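Local coordinates for protein hydrogenase-specific maturation endopeptidase (Thermococcus kodakarensis, PDB 5IJA) that probably acts as an endopeptidase in the maturation of [NiFe] hydrogenase, at residues A[1-13]-A[24-38]. Sequence-based numbering, arbitrary orientation.
Sequences MRVLILALGNELM and RILAEKGYNVLEVGT
Glu11 and Arg24 face each other two atoms against two in a salt bridge: Glu11 OE2 lies 3.0 Å from Arg24 NH2, and OE1 takes a longer bond from NH1. Both hydrogen bonds are weak and bent, and the carboxylate and guanidinium planes are turned 49° apart. Arg24 is extended from CG to NE, which carries its guanidinium from the helix to Glu11, while its NE pairs with Glu35 OE1 at 3.4 Å. Arg24 thus stands between two acidic groups and probably eases their mutual repulsion. Replacing Glu11 with an alanine would probably remove this ionic link between the loop after strand 3-8 and helix 18-28, leaving Arg24 with Glu35.

Strands 3-8 and 33-37 pair in parallel through a ladder of backbone bonds, nearly straight in its regular part, where Leu34 N meets Ile5 O at 2.8 Å. A beta bulge breaks the register: Ala7 O accepts a bent bond from Val36 N and a straighter one from Gly37 N, after which Gly9 N reaches Gly37 O at 3.0 Å. At the other end, two waters each link Val3 O to Asn32, one through its backbone N and one through ND2; Asn32 OD1 bonds to His46.

Apolar packing flanks the ladder. Toward the helix, with CG1 anti to the carbonyl carbon (chi1 -65°) and the chain extended beyond it, Ile5 sends CD1 across Leu26 at about a right angle, CD1 to CD1 3.8 Å, and also against Tyr31 CB. On the other face Leu6 CD2 meets Leu34 CB, and Leu8 CD2 lies alongside Val36, 3.6 Å from its CB. Helix 130-146 packs on Leu26 as well. Strand 3-8, helix 18-28 and strand 33-37 form a beta-alpha-beta crossover at one edge of the mixed five-stranded sheet of this alpha/beta hydrogenase maturation protease.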
ATOM      1  N   MET A   1       8.982  11.115  14.849  1.00 65.07           N
ATOM      2  CA  MET A   1       8.512  10.116  13.893  1.00 60.30           C
ATOM      3  C   MET A   1       7.637  10.726  12.797  1.00 59.69           C
ATOM      4  O   MET A   1       6.522  11.183  13.057  1.00 62.26           O
ATOM      5  CB  MET A   1       7.741   9.016  14.614  1.00 59.33           C
ATOM      6  CG  MET A   1       7.367   7.862  13.708  1.00 57.62           C
ATOM      7  SD  MET A   1       8.840   7.150  12.964  1.00 65.39           S
ATOM      8  CE  MET A   1       9.779   6.695  14.417  1.00 56.05           C
ATOM      9  N   ARG A   2       8.148  10.731  11.572  1.00 52.12           N
ATOM     10  CA  ARG A   2       7.399  11.256  10.439  1.00 44.29           C
ATOM     11  C   ARG A   2       7.098  10.119   9.498  1.00 42.41           C
ATOM     12  O   ARG A   2       7.994   9.368   9.135  1.00 40.58           O
ATOM     13  CB  ARG A   2       8.176  12.348   9.715  1.00 47.50           C
ATOM     14  CG  ARG A   2       8.124  13.690  10.412  1.00 50.89           C
ATOM     15  CD  ARG A   2       8.966  14.713   9.685  1.00 50.69           C
ATOM     16  NE  ARG A   2      10.338  14.257   9.487  1.00 53.62           N
ATOM     17  CZ  ARG A   2      10.911  14.127   8.296  1.00 46.05           C
ATOM     18  NH1 ARG A   2      10.225  14.418   7.192  1.00 48.00           N
ATOM     19  NH2 ARG A   2      12.168  13.710   8.206  1.00 49.48           N
ATOM     20  N   VAL A   3       5.838  10.004   9.104  1.00 38.25           N
ATOM     21  CA  VAL A   3       5.359   8.835   8.372  1.00 31.86           C
ATOM     22  C   VAL A   3       4.915   9.210   6.973  1.00 31.62           C
ATOM     23  O   VAL A   3       4.263  10.235   6.774  1.00 35.48           O
ATOM     24  CB  VAL A   3       4.197   8.149   9.152  1.00 35.35           C
ATOM     25  CG1 VAL A   3       3.779   6.842   8.488  1.00 34.89           C
ATOM     26  CG2 VAL A   3       4.620   7.888  10.601  1.00 40.39           C
ATOM     27  N   LEU A   4       5.320   8.415   5.982  1.00 30.06           N
ATOM     28  CA  LEU A   4       4.857   8.615   4.608  1.00 30.00           C
ATOM     29  C   LEU A   4       3.997   7.435   4.179  1.00 32.21           C
ATOM     30  O   LEU A   4       4.375   6.286   4.390  1.00 30.47           O
ATOM     31  CB  LEU A   4       6.039   8.777   3.650  1.00 29.52           C
ATOM     32  CG  LEU A   4       5.775   8.784   2.139  1.00 28.07           C
ATOM     33  CD1 LEU A   4       4.834   9.911   1.700  1.00 31.63           C
ATOM     34  CD2 LEU A   4       7.081   8.881   1.394  1.00 28.97           C
ATOM     35  N   ILE A   5       2.836   7.713   3.599  1.00 31.33           N
ATOM     36  CA  ILE A   5       1.950   6.649   3.128  1.00 28.40           C
ATOM     37  C   ILE A   5       2.058   6.539   1.614  1.00 30.39           C
ATOM     38  O   ILE A   5       1.966   7.539   0.918  1.00 32.09           O
ATOM     39  CB  ILE A   5       0.504   6.920   3.561  1.00 32.04           C
ATOM     40  CG1 ILE A   5       0.409   6.848   5.096  1.00 33.86           C
ATOM     41  CG2 ILE A   5      -0.453   5.955   2.893  1.00 28.94           C
ATOM     42  CD1 ILE A   5      -0.854   7.436   5.656  1.00 41.88           C
ATOM     43  N   LEU A   6       2.312   5.330   1.115  1.00 25.31           N
ATOM     44  CA  LEU A   6       2.382   5.071  -0.316  1.00 30.49           C
ATOM     45  C   LEU A   6       1.162   4.275  -0.740  1.00 30.55           C
ATOM     46  O   LEU A   6       1.002   3.139  -0.323  1.00 31.15           O
ATOM     47  CB  LEU A   6       3.644   4.290  -0.679  1.00 31.03           C
ATOM     48  CG  LEU A   6       4.984   4.877  -0.254  1.00 33.95           C
ATOM     49  CD1 LEU A   6       6.115   4.018  -0.813  1.00 28.78           C
ATOM     50  CD2 LEU A   6       5.094   6.321  -0.707  1.00 26.87           C
ATOM     51  N   ALA A   7       0.303   4.870  -1.560  1.00 29.92           N
ATOM     52  CA  ALA A   7      -0.877   4.164  -2.034  1.00 32.85           C
ATOM     53  C   ALA A   7      -0.610   3.599  -3.412  1.00 31.67           C
ATOM     54  O   ALA A   7      -0.247   4.347  -4.320  1.00 33.67           O
ATOM     55  CB  ALA A   7      -2.081   5.095  -2.062  1.00 34.87           C
ATOM     56  N   LEU A   8      -0.820   2.294  -3.561  1.00 30.93           N
ATOM     57  CA  LEU A   8      -0.547   1.576  -4.802  1.00 34.01           C
ATOM     58  C   LEU A   8      -1.850   1.070  -5.368  1.00 36.06           C
ATOM     59  O   LEU A   8      -2.823   0.921  -4.636  1.00 35.98           O
ATOM     60  CB  LEU A   8       0.390   0.373  -4.592  1.00 36.15           C
ATOM     61  CG  LEU A   8       1.644   0.440  -3.714  1.00 39.48           C
ATOM     62  CD1 LEU A   8       2.587  -0.717  -4.002  1.00 38.70           C
ATOM     63  CD2 LEU A   8       2.356   1.755  -3.856  1.00 41.52           C
ATOM     64  N   GLY A   9      -1.854   0.775  -6.665  1.00 39.18           N
ATOM     65  CA  GLY A   9      -3.009   0.168  -7.298  1.00 41.72           C
ATOM     66  C   GLY A   9      -3.401   0.833  -8.605  1.00 40.66           C
ATOM     67  O   GLY A   9      -2.762   1.780  -9.063  1.00 38.53           O
ATOM     68  N   ASN A  10      -4.464   0.309  -9.207  1.00 42.03           N
ATOM     69  CA  ASN A  10      -5.033   0.850 -10.434  1.00 38.85           C
ATOM     70  C   ASN A  10      -6.520   1.085 -10.208  1.00 44.68           C
ATOM     71  O   ASN A  10      -7.289   0.142 -10.009  1.00 44.28           O
ATOM     72  CB  ASN A  10      -4.799  -0.101 -11.604  1.00 37.52           C
ATOM     73  CG  ASN A  10      -5.337   0.440 -12.926  1.00 42.26           C
ATOM     74  OD1 ASN A  10      -5.857   1.562 -13.005  1.00 42.42           O
ATOM     75  ND2 ASN A  10      -5.194  -0.359 -13.976  1.00 48.84           N
ATOM     76  N   GLU A  11      -6.908   2.349 -10.218  1.00 39.05           N
ATOM     77  CA  GLU A  11      -8.271   2.723  -9.898  1.00 46.98           C
ATOM     78  C   GLU A  11      -9.278   2.261 -10.950  1.00 50.68           C
ATOM     79  O   GLU A  11     -10.473   2.160 -10.677  1.00 48.39           O
ATOM     80  CB  GLU A  11      -8.362   4.230  -9.735  1.00 44.09           C
ATOM     81  CG  GLU A  11      -9.642   4.709  -9.093  1.00 54.88           C
ATOM     82  CD  GLU A  11      -9.851   6.193  -9.270  1.00 64.87           C
ATOM     83  OE1 GLU A  11     -10.855   6.717  -8.736  1.00 69.62           O
ATOM     84  OE2 GLU A  11      -9.016   6.832  -9.953  1.00 63.16           O
ATOM     85  N   LEU A  12      -8.800   1.977 -12.154  1.00 45.00           N
ATOM     86  CA  LEU A  12      -9.699   1.568 -13.227  1.00 46.94           C
ATOM     87  C   LEU A  12      -9.997   0.064 -13.226  1.00 48.88           C
ATOM     88  O   LEU A  12     -10.646  -0.450 -14.141  1.00 51.25           O
ATOM     89  CB  LEU A  12      -9.107   1.986 -14.576  1.00 46.12           C
ATOM     90  CG  LEU A  12      -9.467   3.386 -15.092  1.00 49.35           C
ATOM     91  CD1 LEU A  12      -9.012   4.503 -14.170  1.00 48.70           C
ATOM     92  CD2 LEU A  12      -8.925   3.593 -16.512  1.00 53.23           C
ATOM     93  N   MET A  13      -9.522  -0.654 -12.216  1.00 45.68           N
ATOM     94  CA  MET A  13      -9.720  -2.102 -12.182  1.00 45.07           C
ATOM     95  C   MET A  13     -10.442  -2.518 -10.901  1.00 44.79           C
ATOM     96  O   MET A  13     -10.107  -3.541 -10.282  1.00 48.09           O
ATOM     97  CB  MET A  13      -8.389  -2.846 -12.307  1.00 48.44           C
ATOM     98  CG  MET A  13      -7.752  -2.723 -13.680  1.00 54.78           C
ATOM     99  SD  MET A  13      -8.892  -3.197 -14.997  1.00 59.67           S
ATOM    100  CE  MET A  13      -8.841  -4.984 -14.869  1.00 51.24           C
ATOM    101  N   ARG A  24      -6.563   8.214  -0.620  1.00 38.05           N
ATOM    102  CA  ARG A  24      -7.328   9.448  -0.751  1.00 40.60           C
ATOM    103  C   ARG A  24      -8.050   9.805   0.548  1.00 36.46           C
ATOM    104  O   ARG A  24      -8.074  10.963   0.941  1.00 42.63           O
ATOM    105  CB  ARG A  24      -8.319   9.345  -1.911  1.00 43.31           C
ATOM    106  CG  ARG A  24      -7.629   9.232  -3.256  1.00 49.98           C
ATOM    107  CD  ARG A  24      -8.538   9.607  -4.419  1.00 51.49           C
ATOM    108  NE  ARG A  24      -7.891   9.296  -5.688  1.00 59.43           N
ATOM    109  CZ  ARG A  24      -8.225   8.263  -6.455  1.00 61.06           C
ATOM    110  NH1 ARG A  24      -9.212   7.458  -6.083  1.00 59.51           N
ATOM    111  NH2 ARG A  24      -7.577   8.037  -7.591  1.00 59.62           N
ATOM    112  N   ILE A  25      -8.611   8.814   1.234  1.00 37.34           N
ATOM    113  CA  ILE A  25      -9.240   9.070   2.533  1.00 36.39           C
ATOM    114  C   ILE A  25      -8.226   9.616   3.528  1.00 41.18           C
ATOM    115  O   ILE A  25      -8.498  10.574   4.242  1.00 40.30           O
ATOM    116  CB  ILE A  25      -9.885   7.803   3.129  1.00 36.32           C
ATOM    117  CG1 ILE A  25     -11.063   7.329   2.284  1.00 36.79           C
ATOM    118  CG2 ILE A  25     -10.375   8.053   4.546  1.00 35.10           C
ATOM    119  CD1 ILE A  25     -11.604   5.969   2.722  1.00 36.37           C
ATOM    120  N   LEU A  26      -7.057   8.990   3.585  1.00 37.21           N
ATOM    121  CA  LEU A  26      -6.008   9.468   4.472  1.00 36.74           C
ATOM    122  C   LEU A  26      -5.519  10.871   4.073  1.00 36.02           C
ATOM    123  O   LEU A  26      -5.235  11.696   4.941  1.00 39.93           O
ATOM    124  CB  LEU A  26      -4.851   8.468   4.490  1.00 37.04           C
ATOM    125  CG  LEU A  26      -5.215   7.126   5.124  1.00 31.89           C
ATOM    126  CD1 LEU A  26      -4.253   6.040   4.672  1.00 32.66           C
ATOM    127  CD2 LEU A  26      -5.246   7.236   6.644  1.00 35.82           C
ATOM    128  N   ALA A  27      -5.438  11.142   2.769  1.00 35.23           N
ATOM    129  CA  ALA A  27      -4.987  12.448   2.296  1.00 37.49           C
ATOM    130  C   ALA A  27      -5.972  13.545   2.734  1.00 41.28           C
ATOM    131  O   ALA A  27      -5.560  14.608   3.201  1.00 43.52           O
ATOM    132  CB  ALA A  27      -4.816  12.449   0.770  1.00 40.69           C
ATOM    133  N   GLU A  28      -7.267  13.261   2.603  1.00 42.28           N
ATOM    134  CA  GLU A  28      -8.311  14.194   3.042  1.00 43.90           C
ATOM    135  C   GLU A  28      -8.224  14.434   4.545  1.00 47.36           C
ATOM    136  O   GLU A  28      -8.599  15.500   5.034  1.00 49.80           O
ATOM    137  CB  GLU A  28      -9.703  13.670   2.670  1.00 47.20           C
ATOM    138  CG  GLU A  28     -10.842  14.569   3.145  1.00 58.82           C
ATOM    139  CD  GLU A  28     -12.215  13.950   2.944  1.00 71.94           C
ATOM    140  OE1 GLU A  28     -12.297  12.872   2.317  1.00 73.74           O
ATOM    141  OE2 GLU A  28     -13.212  14.548   3.410  1.00 76.74           O
ATOM    142  N   LYS A  29      -7.702  13.448   5.273  1.00 44.97           N
ATOM    143  CA  LYS A  29      -7.563  13.560   6.726  1.00 40.62           C
ATOM    144  C   LYS A  29      -6.273  14.248   7.143  1.00 37.89           C
ATOM    145  O   LYS A  29      -5.988  14.352   8.331  1.00 41.12           O
ATOM    146  CB  LYS A  29      -7.615  12.187   7.389  1.00 44.21           C
ATOM    147  CG  LYS A  29      -8.996  11.604   7.559  1.00 41.91           C
ATOM    148  CD  LYS A  29      -8.888  10.291   8.338  1.00 43.05           C
ATOM    149  CE  LYS A  29     -10.251   9.637   8.524  1.00 46.89           C
ATOM    150  NZ  LYS A  29     -10.154   8.447   9.404  1.00 49.53           N
ATOM    151  N   GLY A  30      -5.483  14.679   6.159  1.00 43.25           N
ATOM    152  CA  GLY A  30      -4.289  15.470   6.421  1.00 40.27           C
ATOM    153  C   GLY A  30      -2.959  14.731   6.408  1.00 44.88           C
ATOM    154  O   GLY A  30      -1.904  15.342   6.585  1.00 40.76           O
ATOM    155  N   TYR A  31      -2.996  13.421   6.190  1.00 40.62           N
ATOM    156  CA  TYR A  31      -1.773  12.626   6.238  1.00 38.67           C
ATOM    157  C   TYR A  31      -0.922  12.835   5.011  1.00 38.75           C
ATOM    158  O   TYR A  31      -1.419  13.230   3.950  1.00 38.82           O
ATOM    159  CB  TYR A  31      -2.103  11.143   6.384  1.00 39.44           C
ATOM    160  CG  TYR A  31      -2.706  10.795   7.718  1.00 37.89           C
ATOM    161  CD1 TYR A  31      -1.902  10.454   8.798  1.00 42.07           C
ATOM    162  CD2 TYR A  31      -4.082  10.810   7.899  1.00 38.94           C
ATOM    163  CE1 TYR A  31      -2.457  10.137  10.021  1.00 40.59           C
ATOM    164  CE2 TYR A  31      -4.645  10.492   9.113  1.00 38.70           C
ATOM    165  CZ  TYR A  31      -3.833  10.158  10.171  1.00 43.04           C
ATOM    166  OH  TYR A  31      -4.407   9.840  11.380  1.00 42.29           O
ATOM    167  N   ASN A  32       0.368  12.532   5.147  1.00 36.76           N
ATOM    168  CA  ASN A  32       1.287  12.650   4.036  1.00 31.49           C
ATOM    169  C   ASN A  32       1.168  11.420   3.151  1.00 36.37           C
ATOM    170  O   ASN A  32       1.741  10.370   3.462  1.00 33.34           O
ATOM    171  CB  ASN A  32       2.723  12.829   4.544  1.00 34.76           C
ATOM    172  CG  ASN A  32       3.734  13.012   3.427  1.00 37.75           C
ATOM    173  OD1 ASN A  32       3.380  13.114   2.253  1.00 39.70           O
ATOM    174  ND2 ASN A  32       5.012  13.063   3.798  1.00 38.67           N
ATOM    175  N   VAL A  33       0.409  11.556   2.072  1.00 35.73           N
ATOM    176  CA  VAL A  33       0.138  10.452   1.157  1.00 35.42           C
ATOM    177  C   VAL A  33       0.683  10.691  -0.239  1.00 38.48           C
ATOM    178  O   VAL A  33       0.387  11.710  -0.872  1.00 38.91           O
ATOM    179  CB  VAL A  33      -1.377  10.193   1.033  1.00 36.70           C
ATOM    180  CG1 VAL A  33      -1.648   9.054   0.047  1.00 35.23           C
ATOM    181  CG2 VAL A  33      -1.956   9.892   2.383  1.00 34.31           C
ATOM    182  N   LEU A  34       1.469   9.747  -0.734  1.00 31.81           N
ATOM    183  CA  LEU A  34       1.891   9.785  -2.129  1.00 34.43           C
ATOM    184  C   LEU A  34       1.123   8.742  -2.910  1.00 36.76           C
ATOM    185  O   LEU A  34       1.174   7.543  -2.593  1.00 30.71           O
ATOM    186  CB  LEU A  34       3.398   9.536  -2.293  1.00 30.97           C
ATOM    187  CG  LEU A  34       3.852   9.421  -3.756  1.00 31.76           C
ATOM    188  CD1 LEU A  34       3.775  10.784  -4.473  1.00 33.74           C
ATOM    189  CD2 LEU A  34       5.257   8.802  -3.896  1.00 29.49           C
ATOM    190  N   GLU A  35       0.412   9.180  -3.943  1.00 31.98           N
ATOM    191  CA  GLU A  35      -0.255   8.203  -4.780  1.00 30.59           C
ATOM    192  C   GLU A  35       0.747   7.655  -5.798  1.00 38.58           C
ATOM    193  O   GLU A  35       1.075   8.296  -6.802  1.00 37.56           O
ATOM    194  CB  GLU A  35      -1.488   8.809  -5.450  1.00 40.31           C
ATOM    195  CG  GLU A  35      -2.425   7.759  -6.020  1.00 41.12           C
ATOM    196  CD  GLU A  35      -3.751   8.329  -6.519  1.00 48.51           C
ATOM    197  OE1 GLU A  35      -4.470   8.997  -5.741  1.00 49.30           O
ATOM    198  OE2 GLU A  35      -4.070   8.102  -7.703  1.00 56.76           O
ATOM    199  N   VAL A  36       1.271   6.475  -5.502  1.00 34.51           N
ATOM    200  CA  VAL A  36       2.268   5.854  -6.358  1.00 35.80           C
ATOM    201  C   VAL A  36       1.600   5.209  -7.568  1.00 36.99           C
ATOM    202  O   VAL A  36       2.111   5.270  -8.683  1.00 38.67           O
ATOM    203  CB  VAL A  36       3.077   4.792  -5.590  1.00 33.76           C
ATOM    204  CG1 VAL A  36       3.916   3.941  -6.538  1.00 36.02           C
ATOM    205  CG2 VAL A  36       3.933   5.454  -4.516  1.00 33.91           C
ATOM    206  N   GLY A  37       0.450   4.590  -7.336  1.00 38.39           N
ATOM    207  CA  GLY A  37      -0.228   3.847  -8.383  1.00 37.18           C
ATOM    208  C   GLY A  37       0.577   2.643  -8.800  1.00 41.61           C
ATOM    209  O   GLY A  37       0.648   1.649  -8.068  1.00 41.10           O
ATOM    210  N   THR A  38       1.192   2.725  -9.982  1.00 40.93           N
ATOM    211  CA  THR A  38       2.007   1.628 -10.493  1.00 43.22           C
ATOM    212  C   THR A  38       3.423   2.081 -10.839  1.00 44.80           C
ATOM    213  O   THR A  38       4.143   1.376 -11.538  1.00 48.33           O
ATOM    214  CB  THR A  38       1.379   0.980 -11.758  1.00 46.28           C
ATOM    215  OG1 THR A  38       1.171   1.987 -12.754  1.00 51.95           O
ATOM    216  CG2 THR A  38       0.044   0.309 -11.429  1.00 44.87           C
TER
HETATM  217  O   HOH W   1       1.435  10.974   7.330  1.00 39.01           O
HETATM  218  O   HOH W   2       5.419  13.019   6.410  1.00 44.32           O